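Local coordinates for putative uncharacterized protein (Legionella drancourtii, PDB 4JVS), which probably acts as a GTPase-activating effector delivered by the Dot/Icm secretion system, its GAP domain speeding GTP hydrolysis by a small GTPase, at residues V120-L125 / K159-A164; C66-L71 / V128-L133; E36-W41 / D201-K206. All coordinates share one frame; numbering follows the deposited sequence.

Interaction 1: residues V120-L125 / K159-A164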
loop_
_atom_site.group_PDB
_atom_site.type_symbol
_atom_site.label_atom_id
_atom_site.label_comp_id
_atom_site.label_asym_id
_atom_site.label_seq_id
_atom_site.Cartn_x
_atom_site.Cartn_y
_atom_site.Cartn_z
ATOM N N VAL A 120 5.068 7.768 13.109
ATOM C CA VAL A 120 5.710 7.871 11.805
ATOM C C VAL A 120 5.303 6.679 10.917
ATOM O O VAL A 120 4.944 6.841 9.746
ATOM C CB VAL A 120 7.230 7.939 11.946
ATOM C CG1 VAL A 120 7.848 8.301 10.630
ATOM C CG2 VAL A 120 7.599 8.959 13.002
ATOM N N ILE A 121 5.360 5.487 11.493
ATOM C CA ILE A 121 4.866 4.293 10.843
ATOM C C ILE A 121 3.416 4.519 10.403
ATOM O O ILE A 121 3.083 4.334 9.222
ATOM C CB ILE A 121 4.984 3.078 11.786
ATOM C CG1 ILE A 121 6.458 2.846 12.150
ATOM C CG2 ILE A 121 4.393 1.830 11.143
ATOM C CD1 ILE A 121 6.692 1.949 13.358
ATOM N N LEU A 122 2.569 4.948 11.343
ATOM C CA LEU A 122 1.169 5.249 11.041
ATOM C C LEU A 122 1.010 6.202 9.856
ATOM O O LEU A 122 0.237 5.931 8.932
ATOM C CB LEU A 122 0.476 5.843 12.253
ATOM C CG LEU A 122 -1.005 6.144 12.035
ATOM C CD1 LEU A 122 -1.747 4.835 11.783
ATOM C CD2 LEU A 122 -1.601 6.925 13.217
ATOM N N ARG A 123 1.757 7.274 9.843
ATOM C CA ARG A 123 1.765 8.162 8.714
ATOM C C ARG A 123 2.244 7.528 7.455
ATOM O O ARG A 123 1.786 7.840 6.405
ATOM C CB ARG A 123 2.680 9.314 9.007
ATOM C CG ARG A 123 2.105 10.402 9.788
ATOM C CD ARG A 123 3.209 11.320 10.094
ATOM N NE ARG A 123 2.852 12.438 10.940
ATOM C CZ ARG A 123 3.309 12.619 12.170
ATOM N NH1 ARG A 123 2.969 13.676 12.854
ATOM N NH2 ARG A 123 4.111 11.753 12.721
ATOM N N HIS A 124 3.216 6.660 7.555
ATOM C CA HIS A 124 3.790 6.037 6.372
ATOM C C HIS A 124 2.829 5.095 5.674
ATOM O O HIS A 124 2.738 5.085 4.443
ATOM C CB HIS A 124 5.067 5.284 6.730
ATOM C CG HIS A 124 6.300 6.125 6.654
ATOM N ND1 HIS A 124 6.377 7.260 5.878
ATOM C CD2 HIS A 124 7.503 6.004 7.265
ATOM C CE1 HIS A 124 7.572 7.806 6.017
ATOM N NE2 HIS A 124 8.275 7.062 6.851
ATOM N N LEU A 125 2.119 4.309 6.475
ATOM C CA LEU A 125 1.264 3.243 5.977
ATOM C C LEU A 125 -0.092 3.752 5.536
ATOM O O LEU A 125 -0.935 2.965 5.102
ATOM C CB LEU A 125 1.056 2.179 7.054
ATOM C CG LEU A 125 2.318 1.402 7.405
ATOM C CD1 LEU A 125 2.075 0.407 8.540
ATOM C CD2 LEU A 125 2.823 0.722 6.162
ATOM N N LYS A 159 -7.369 1.338 15.733
ATOM C CA LYS A 159 -8.414 2.336 15.528
ATOM C C LYS A 159 -7.956 3.471 14.618
ATOM O O LYS A 159 -8.720 3.943 13.773
ATOM C CB LYS A 159 -8.931 2.870 16.870
ATOM C CG LYS A 159 -9.798 1.857 17.618
ATOM C CD LYS A 159 -10.139 2.285 19.041
ATOM C CE LYS A 159 -10.923 1.203 19.782
ATOM N NZ LYS A 159 -11.292 1.632 21.161
ATOM N N MET A 160 -6.704 3.894 14.793
ATOM C CA MET A 160 -6.116 4.979 14.017
ATOM C C MET A 160 -5.932 4.549 12.579
ATOM O O MET A 160 -6.219 5.301 11.648
ATOM C CB MET A 160 -4.752 5.347 14.581
ATOM C CG MET A 160 -4.787 5.770 16.028
ATOM S SD MET A 160 -5.678 7.312 16.265
ATOM C CE MET A 160 -6.047 7.175 18.013
ATOM N N GLN A 161 -5.434 3.333 12.408
ATOM C CA GLN A 161 -5.192 2.782 11.085
ATOM C C GLN A 161 -6.515 2.590 10.346
ATOM O O GLN A 161 -6.585 2.663 9.117
ATOM C CB GLN A 161 -4.434 1.463 11.226
ATOM C CG GLN A 161 -4.157 0.741 9.943
ATOM C CD GLN A 161 -2.700 0.396 9.794
ATOM O OE1 GLN A 161 -1.855 1.286 9.719
ATOM N NE2 GLN A 161 -2.388 -0.901 9.752
ATOM N N ARG A 162 -7.565 2.436 11.094
ATOM C CA ARG A 162 -8.845 2.107 10.560
ATOM C C ARG A 162 -9.515 3.352 10.096
ATOM O O ARG A 162 -10.218 3.344 9.129
ATOM C CB ARG A 162 -9.616 1.461 11.688
ATOM C CG ARG A 162 -10.854 0.776 11.384
ATOM C CD ARG A 162 -11.347 0.186 12.639
ATOM N NE ARG A 162 -10.709 -1.094 12.864
ATOM C CZ ARG A 162 -10.576 -1.677 14.040
ATOM N NH1 ARG A 162 -11.015 -1.089 15.121
ATOM N NH2 ARG A 162 -9.980 -2.844 14.121
ATOM N N LEU A 163 -9.308 4.423 10.827
ATOM C CA LEU A 163 -9.760 5.755 10.437
ATOM C C LEU A 163 -8.980 6.215 9.211
ATOM O O LEU A 163 -9.506 6.857 8.307
ATOM C CB LEU A 163 -9.525 6.738 11.591
ATOM C CG LEU A 163 -9.671 8.235 11.295
ATOM C CD1 LEU A 163 -11.132 8.629 11.150
ATOM C CD2 LEU A 163 -8.967 9.095 12.345
ATOM N N ALA A 164 -7.703 5.869 9.212
ATOM C CA ALA A 164 -6.797 6.190 8.126
ATOM C C ALA A 164 -7.272 5.546 6.838
ATOM O O ALA A 164 -7.433 6.219 5.819
ATOM C CB ALA A 164 -5.406 5.706 8.471
#

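Interaction 2: residues C66-L71 / V128-L133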
loop_
_atom_site.group_PDB
_atom_site.type_symbol
_atom_site.label_atom_id
_atom_site.label_comp_id
_atom_site.label_asym_id
_atom_site.label_seq_id
_atom_site.Cartn_x
_atom_site.Cartn_y
_atom_site.Cartn_z
ATOM N N CYS A 66 -5.328 17.328 1.810
ATOM C CA CYS A 66 -6.322 17.613 2.833
ATOM C C CYS A 66 -6.456 16.455 3.827
ATOM O O CYS A 66 -6.492 16.659 5.046
ATOM C CB CYS A 66 -7.660 17.908 2.153
ATOM S SG CYS A 66 -8.981 18.480 3.227
ATOM N N PHE A 67 -6.524 15.236 3.309
ATOM C CA PHE A 67 -6.571 14.068 4.177
ATOM C C PHE A 67 -5.243 13.871 4.916
ATOM O O PHE A 67 -5.216 13.539 6.106
ATOM C CB PHE A 67 -6.919 12.809 3.386
ATOM C CG PHE A 67 -6.586 11.550 4.110
ATOM C CD1 PHE A 67 -7.385 11.110 5.146
ATOM C CD2 PHE A 67 -5.463 10.811 3.767
ATOM C CE1 PHE A 67 -7.081 9.960 5.822
ATOM C CE2 PHE A 67 -5.157 9.662 4.432
ATOM C CZ PHE A 67 -5.967 9.232 5.466
ATOM N N ASN A 68 -4.142 14.073 4.199
ATOM C CA ASN A 68 -2.823 13.927 4.789
ATOM C C ASN A 68 -2.585 14.909 5.929
ATOM O O ASN A 68 -1.959 14.563 6.916
ATOM C CB ASN A 68 -1.744 14.054 3.716
ATOM C CG ASN A 68 -1.781 12.917 2.713
ATOM O OD1 ASN A 68 -2.160 11.792 3.043
ATOM N ND2 ASN A 68 -1.390 13.204 1.481
ATOM N N ASP A 69 -3.083 16.132 5.800
ATOM C CA ASP A 69 -2.961 17.109 6.882
ATOM C C ASP A 69 -3.666 16.583 8.123
ATOM O O ASP A 69 -3.147 16.674 9.236
ATOM C CB ASP A 69 -3.588 18.458 6.495
ATOM C CG ASP A 69 -2.818 19.179 5.417
ATOM O OD1 ASP A 69 -1.689 18.737 5.092
ATOM O OD2 ASP A 69 -3.343 20.198 4.904
ATOM N N TYR A 70 -4.851 16.024 7.935
ATOM C CA TYR A 70 -5.644 15.497 9.032
ATOM C C TYR A 70 -4.982 14.322 9.699
ATOM O O TYR A 70 -4.906 14.267 10.890
ATOM C CB TYR A 70 -7.053 15.128 8.581
ATOM C CG TYR A 70 -7.888 14.487 9.640
ATOM C CD1 TYR A 70 -8.224 15.163 10.749
ATOM C CD2 TYR A 70 -8.341 13.211 9.514
ATOM C CE1 TYR A 70 -8.951 14.603 11.693
ATOM C CE2 TYR A 70 -9.071 12.649 10.466
ATOM C CZ TYR A 70 -9.369 13.348 11.554
ATOM O OH TYR A 70 -10.107 12.823 12.549
ATOM N N LEU A 71 -4.513 13.378 8.902
ATOM C CA LEU A 71 -3.717 12.259 9.382
ATOM C C LEU A 71 -2.545 12.752 10.207
ATOM O O LEU A 71 -2.259 12.214 11.274
ATOM C CB LEU A 71 -3.172 11.463 8.201
ATOM C CG LEU A 71 -3.132 9.938 8.328
ATOM C CD1 LEU A 71 -1.950 9.382 7.552
ATOM C CD2 LEU A 71 -3.081 9.488 9.781
ATOM N N VAL A 128 -1.637 9.343 1.552
ATOM C CA VAL A 128 -1.955 9.230 0.141
ATOM C C VAL A 128 -1.103 10.200 -0.655
ATOM O O VAL A 128 -1.173 11.411 -0.446
ATOM C CB VAL A 128 -3.440 9.548 -0.129
ATOM C CG1 VAL A 128 -3.813 9.152 -1.533
ATOM C CG2 VAL A 128 -4.323 8.832 0.868
ATOM N N ASP A 129 -0.299 9.661 -1.566
ATOM C CA ASP A 129 0.562 10.468 -2.416
ATOM C C ASP A 129 -0.283 11.335 -3.328
ATOM O O ASP A 129 -1.024 10.821 -4.166
ATOM C CB ASP A 129 1.455 9.562 -3.266
ATOM C CG ASP A 129 2.469 10.342 -4.075
ATOM O OD1 ASP A 129 2.708 9.981 -5.253
ATOM O OD2 ASP A 129 3.026 11.317 -3.520
ATOM N N PRO A 130 -0.182 12.661 -3.164
ATOM C CA PRO A 130 -0.939 13.591 -4.015
ATOM C C PRO A 130 -0.657 13.400 -5.518
ATOM O O PRO A 130 -1.577 13.515 -6.324
ATOM C CB PRO A 130 -0.459 14.971 -3.535
ATOM C CG PRO A 130 -0.029 14.750 -2.109
ATOM C CD PRO A 130 0.546 13.355 -2.081
ATOM N N LYS A 131 0.542 13.026 -5.896
ATOM C CA LYS A 131 0.810 12.823 -7.292
ATOM C C LYS A 131 0.267 11.564 -7.881
ATOM O O LYS A 131 -0.359 11.575 -8.907
ATOM C CB LYS A 131 2.288 12.825 -7.534
ATOM C CG LYS A 131 2.948 14.130 -7.288
ATOM C CD LYS A 131 4.341 14.104 -7.851
ATOM C CE LYS A 131 5.340 13.608 -6.836
ATOM N NZ LYS A 131 5.886 14.721 -6.028
ATOM N N THR A 132 0.547 10.454 -7.250
ATOM C CA THR A 132 0.153 9.157 -7.817
ATOM C C THR A 132 -1.151 8.569 -7.274
ATOM O O THR A 132 -1.693 7.627 -7.853
ATOM C CB THR A 132 1.261 8.105 -7.631
ATOM O OG1 THR A 132 1.389 7.788 -6.238
ATOM C CG2 THR A 132 2.583 8.639 -8.148
ATOM N N LEU A 133 -1.630 9.109 -6.154
ATOM C CA LEU A 133 -2.825 8.592 -5.468
ATOM C C LEU A 133 -2.647 7.165 -4.955
ATOM O O LEU A 133 -3.617 6.442 -4.742
ATOM C CB LEU A 133 -4.071 8.689 -6.346
ATOM C CG LEU A 133 -4.613 10.093 -6.573
ATOM C CD1 LEU A 133 -6.003 9.981 -7.163
ATOM C CD2 LEU A 133 -4.631 10.870 -5.273
#

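Interaction 3: residues E36-W41 / D201-K206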
loop_
_atom_site.group_PDB
_atom_site.type_symbol
_atom_site.label_atom_id
_atom_site.label_comp_id
_atom_site.label_asym_id
_atom_site.label_seq_id
_atom_site.Cartn_x
_atom_site.Cartn_y
_atom_site.Cartn_z
ATOM N N GLU A 36 -14.668 18.084 8.140
ATOM C CA GLU A 36 -15.760 18.945 7.753
ATOM C C GLU A 36 -16.171 18.758 6.326
ATOM O O GLU A 36 -17.313 18.869 5.985
ATOM C CB GLU A 36 -15.418 20.382 8.026
ATOM C CG GLU A 36 -15.584 20.705 9.480
ATOM C CD GLU A 36 -16.856 20.154 10.040
ATOM O OE1 GLU A 36 -16.794 19.485 11.072
ATOM O OE2 GLU A 36 -17.914 20.404 9.441
ATOM N N LEU A 37 -15.204 18.525 5.483
ATOM C CA LEU A 37 -15.480 18.272 4.121
ATOM C C LEU A 37 -16.318 17.026 3.978
ATOM O O LEU A 37 -17.294 17.022 3.302
ATOM C CB LEU A 37 -14.149 18.071 3.448
ATOM C CG LEU A 37 -14.012 17.921 1.963
ATOM C CD1 LEU A 37 -14.719 19.056 1.292
ATOM C CD2 LEU A 37 -12.560 17.954 1.617
ATOM N N ILE A 38 -15.969 15.969 4.659
ATOM C CA ILE A 38 -16.730 14.759 4.581
ATOM C C ILE A 38 -18.117 14.889 5.143
ATOM O O ILE A 38 -19.063 14.438 4.571
ATOM C CB ILE A 38 -16.001 13.678 5.331
ATOM C CG1 ILE A 38 -14.684 13.379 4.648
ATOM C CG2 ILE A 38 -16.839 12.433 5.424
ATOM C CD1 ILE A 38 -14.709 13.500 3.163
ATOM N N ARG A 39 -18.228 15.536 6.281
ATOM C CA ARG A 39 -19.511 15.836 6.906
ATOM C C ARG A 39 -20.417 16.524 5.892
ATOM O O ARG A 39 -21.564 16.123 5.696
ATOM C CB ARG A 39 -19.311 16.747 8.115
ATOM C CG ARG A 39 -20.528 16.873 9.037
ATOM C CD ARG A 39 -20.594 18.266 9.684
ATOM N NE ARG A 39 -21.335 19.220 8.850
ATOM C CZ ARG A 39 -20.839 20.339 8.319
ATOM N NH1 ARG A 39 -19.575 20.702 8.524
ATOM N NH2 ARG A 39 -21.624 21.107 7.579
ATOM N N THR A 40 -19.873 17.551 5.240
ATOM C CA THR A 40 -20.566 18.268 4.174
ATOM C C THR A 40 -21.046 17.344 3.067
ATOM O O THR A 40 -22.227 17.346 2.715
ATOM C CB THR A 40 -19.676 19.350 3.542
ATOM O OG1 THR A 40 -19.417 20.384 4.499
ATOM C CG2 THR A 40 -20.364 19.955 2.339
ATOM N N TRP A 41 -20.135 16.552 2.516
ATOM C CA TRP A 41 -20.486 15.679 1.395
ATOM C C TRP A 41 -21.502 14.603 1.767
ATOM O O TRP A 41 -22.444 14.346 1.013
ATOM C CB TRP A 41 -19.233 15.065 0.768
ATOM C CG TRP A 41 -18.372 16.083 0.095
ATOM C CD1 TRP A 41 -18.688 17.388 -0.160
ATOM C CD2 TRP A 41 -17.040 15.890 -0.395
ATOM N NE1 TRP A 41 -17.638 18.017 -0.785
ATOM C CE2 TRP A 41 -16.614 17.122 -0.940
ATOM C CE3 TRP A 41 -16.164 14.798 -0.420
ATOM C CZ2 TRP A 41 -15.355 17.288 -1.509
ATOM C CZ3 TRP A 41 -14.915 14.966 -0.986
ATOM C CH2 TRP A 41 -14.523 16.203 -1.524
ATOM N N ASP A 201 -18.628 5.533 7.434
ATOM C CA ASP A 201 -17.597 4.776 8.136
ATOM C C ASP A 201 -16.478 5.687 8.640
ATOM O O ASP A 201 -15.899 5.437 9.701
ATOM C CB ASP A 201 -17.019 3.677 7.243
ATOM C CG ASP A 201 -17.961 2.494 7.087
ATOM O OD1 ASP A 201 -19.192 2.683 7.240
ATOM O OD2 ASP A 201 -17.473 1.372 6.814
ATOM N N PHE A 202 -16.169 6.739 7.882
ATOM C CA PHE A 202 -15.164 7.700 8.327
ATOM C C PHE A 202 -15.594 8.431 9.608
ATOM O O PHE A 202 -14.864 8.438 10.603
ATOM C CB PHE A 202 -14.822 8.710 7.233
ATOM C CG PHE A 202 -13.711 9.641 7.618
ATOM C CD1 PHE A 202 -12.389 9.215 7.577
ATOM C CD2 PHE A 202 -13.984 10.924 8.052
ATOM C CE1 PHE A 202 -11.358 10.068 7.945
ATOM C CE2 PHE A 202 -12.961 11.781 8.424
ATOM C CZ PHE A 202 -11.647 11.352 8.372
ATOM N N MET A 203 -16.776 9.046 9.552
ATOM C CA MET A 203 -17.436 9.642 10.708
ATOM C C MET A 203 -17.402 8.770 11.962
ATOM O O MET A 203 -17.042 9.242 13.046
ATOM C CB MET A 203 -18.899 9.915 10.373
ATOM C CG MET A 203 -19.266 11.370 10.235
ATOM S SD MET A 203 -18.582 12.094 8.742
ATOM C CE MET A 203 -17.108 12.927 9.382
ATOM N N GLN A 204 -17.809 7.511 11.819
ATOM C CA GLN A 204 -17.863 6.585 12.947
ATOM C C GLN A 204 -16.490 6.395 13.573
ATOM O O GLN A 204 -16.327 6.526 14.790
ATOM C CB GLN A 204 -18.409 5.224 12.506
ATOM C CG GLN A 204 -19.856 5.246 12.053
ATOM C CD GLN A 204 -20.304 3.921 11.427
ATOM O OE1 GLN A 204 -19.597 2.905 11.504
ATOM N NE2 GLN A 204 -21.485 3.932 10.804
ATOM N N TYR A 205 -15.511 6.074 12.730
ATOM C CA TYR A 205 -14.151 5.817 13.171
ATOM C C TYR A 205 -13.524 7.075 13.772
ATOM O O TYR A 205 -12.701 6.988 14.686
ATOM C CB TYR A 205 -13.313 5.316 11.994
ATOM C CG TYR A 205 -13.711 3.950 11.466
ATOM C CD1 TYR A 205 -14.173 2.954 12.318
ATOM C CD2 TYR A 205 -13.612 3.652 10.108
ATOM C CE1 TYR A 205 -14.534 1.702 11.827
ATOM C CE2 TYR A 205 -13.976 2.406 9.608
ATOM C CZ TYR A 205 -14.431 1.438 10.473
ATOM O OH TYR A 205 -14.783 0.208 9.985
ATOM N N LYS A 206 -13.920 8.240 13.255
ATOM C CA LYS A 206 -13.478 9.529 13.788
ATOM C C LYS A 206 -14.009 9.717 15.204
ATOM O O LYS A 206 -13.324 10.261 16.072
ATOM C CB LYS A 206 -13.974 10.668 12.896
ATOM C CG LYS A 206 -13.205 11.955 13.031
ATOM C CD LYS A 206 -14.101 13.139 13.395
ATOM C CE LYS A 206 -13.329 14.459 13.338
ATOM N NZ LYS A 206 -11.898 14.322 13.802
#

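Interaction 1: residues V120-L125 / K159-A164
Leu122 reaches across from the end of helix 118-124 and spreads its two methyls over the surface of helix 156-177. CD2 lies 3.8 Å from CB of Met160, while CD1 sits beside the backbone, 4.0 Å from N of Gln161. The fork of a leucine suits this place, because one branch can meet a side chain and the other the neighbouring peptide. With CG anti to the backbone N (chi1 -178°), the branch point is carried toward the opposite helix, and the side chain crosses that of Met160 at about a right angle.

One turn on, Leu125 comes in obliquely against Gln161. Its CB is 4.0 Å from Gln161 OE1, and CD1 of Leu122 is 4.1 Å from the same oxygen, so the amide oxygen rests against aliphatic carbon from two residues. Neither approach is a hydrogen bond. The other end of the amide is engaged, since Gln161 NE2 bonds to Ser145 OG on helix 142-151; that bond should limit rotation of the amide within this buried contact. Glutamine combines a methylene stem that packs like a hydrocarbon with a polar end that bonds to Ser145 at the border of the contact.

Leu125 also lies about 9 Å, measured from its side chain, from the bound aluminum fluoride, and Leu125 and Gln161 each also meet a basic side chain of the other protein's chain. Within the GAP domain, whose secondary structure is nearly all helix, helix 142-151 borders the contact through Leu125 and Gln161, and helix 60-80 borders it where Met160 packs on Val74 and Cys78.

Interaction 2: residues C66-L71 / V128-L133
Asn68 uses both ends of its side-chain amide to hold both backbone polar groups of a single loop residue, Val128. ND2 donates to Val128 O at 2.6 Å, nearly straight at 171°, with the acceptor close to the amide plane. In return Val128 N donates to OD1 at 2.9 Å, arriving in the carbonyl plane on a lone pair. Asparagine is apt here: its short side chain, with CG anti to its own carbonyl carbon (chi1 -66°), presents a donor and an acceptor side by side, much as the N-H and C=O of one residue do on the edge of a β-strand. Two bonds together fix the turn of the amide and satisfy buried backbone groups in a loop of irregular structure.

The loop 128-133 follows helix 118-124 and leads to strand 135-136, and it carries its own Asx motif. Asp129 OD1 accepts from Thr132 N at 3.0 Å, from above the carboxylate plane, and from Thr132 OG1 on its anti lone pair.

Beside the polar pair, Val128 CG2 comes obliquely to the Phe67 ring, 3.7 Å from CD2. Helix 156-177 adds Ile171 against Phe67 and Gln168 against Val128, while Val128 and Thr132 also pack on apolar side chains of the partner protein chain.

Interaction 3: residues E36-W41 / D201-K206
Met203 extends from helix 193-214 to touch Ile38 of helix 34-45. Its CB leaves the helix roughly along the flank of the contact. CG carries the chain onward, and a bend there (chi2 71°) turns the sulfur toward the other helix. SD then lies 3.8 Å from CG2 of Ile38. The terminal CE is 4.0 Å from that same methyl and 4.2 Å from N of Arg39. Methionine fits such a position well, for its long unbranched chain can bend to reach between the helices and end in a large, polarisable, apolar group.

The axes of the two short segments approach to 10.4 Å, their directions 136° apart and so nearer antiparallel than parallel. Ile38 fills its side of the contact with a branched side chain pointed at the partner helix. Its CG2 also meets Phe202, obliquely, 4.2 Å from CD2 of the ring, so one methyl serves two neighbours from successive residues of helix 193-214. No hydrogen bond links the two segments; the contact is apolar and partly buried, with the aliphatic part of Arg39 at its margin.

Beyond Ile38, the Phe202 ring meets Phe34, at the start of helix 34-45, edge-to-face and packs on Leu163 and Ile170 of helix 156-177. That helix also receives Trp41, through Leu174, and Tyr205, through Ala166. Lys206 NZ forms a salt bridge with Asp210 and a hydrogen bond with Tyr70 OH of helix 60-80. Helices 34-45 and 193-214, far apart in sequence, thus lean on each other while both rest against helix 156-177.

In the fold
All three contacts fall within the N-terminal subdomain of the LepB GAP domain. Interaction 3 closes the widest loop of the three, and interactions 1 and 2 are nested inside it, their own segments alternating along the sequence. Centre to centre, interactions 1 and 2 are about 12 Å apart, 1 and 3 about 17 Å, and 2 and 3 about 16 Å. Leu163 of helix 156-177 joins them, packing on Tyr70 and Phe202. Interactions 1 and 2 lie toward the aluminum fluoride and the partner protein chain, whereas interaction 3 touches no other chain of the assembly, so the helical bundle runs from the partner-facing side to a more distant flank.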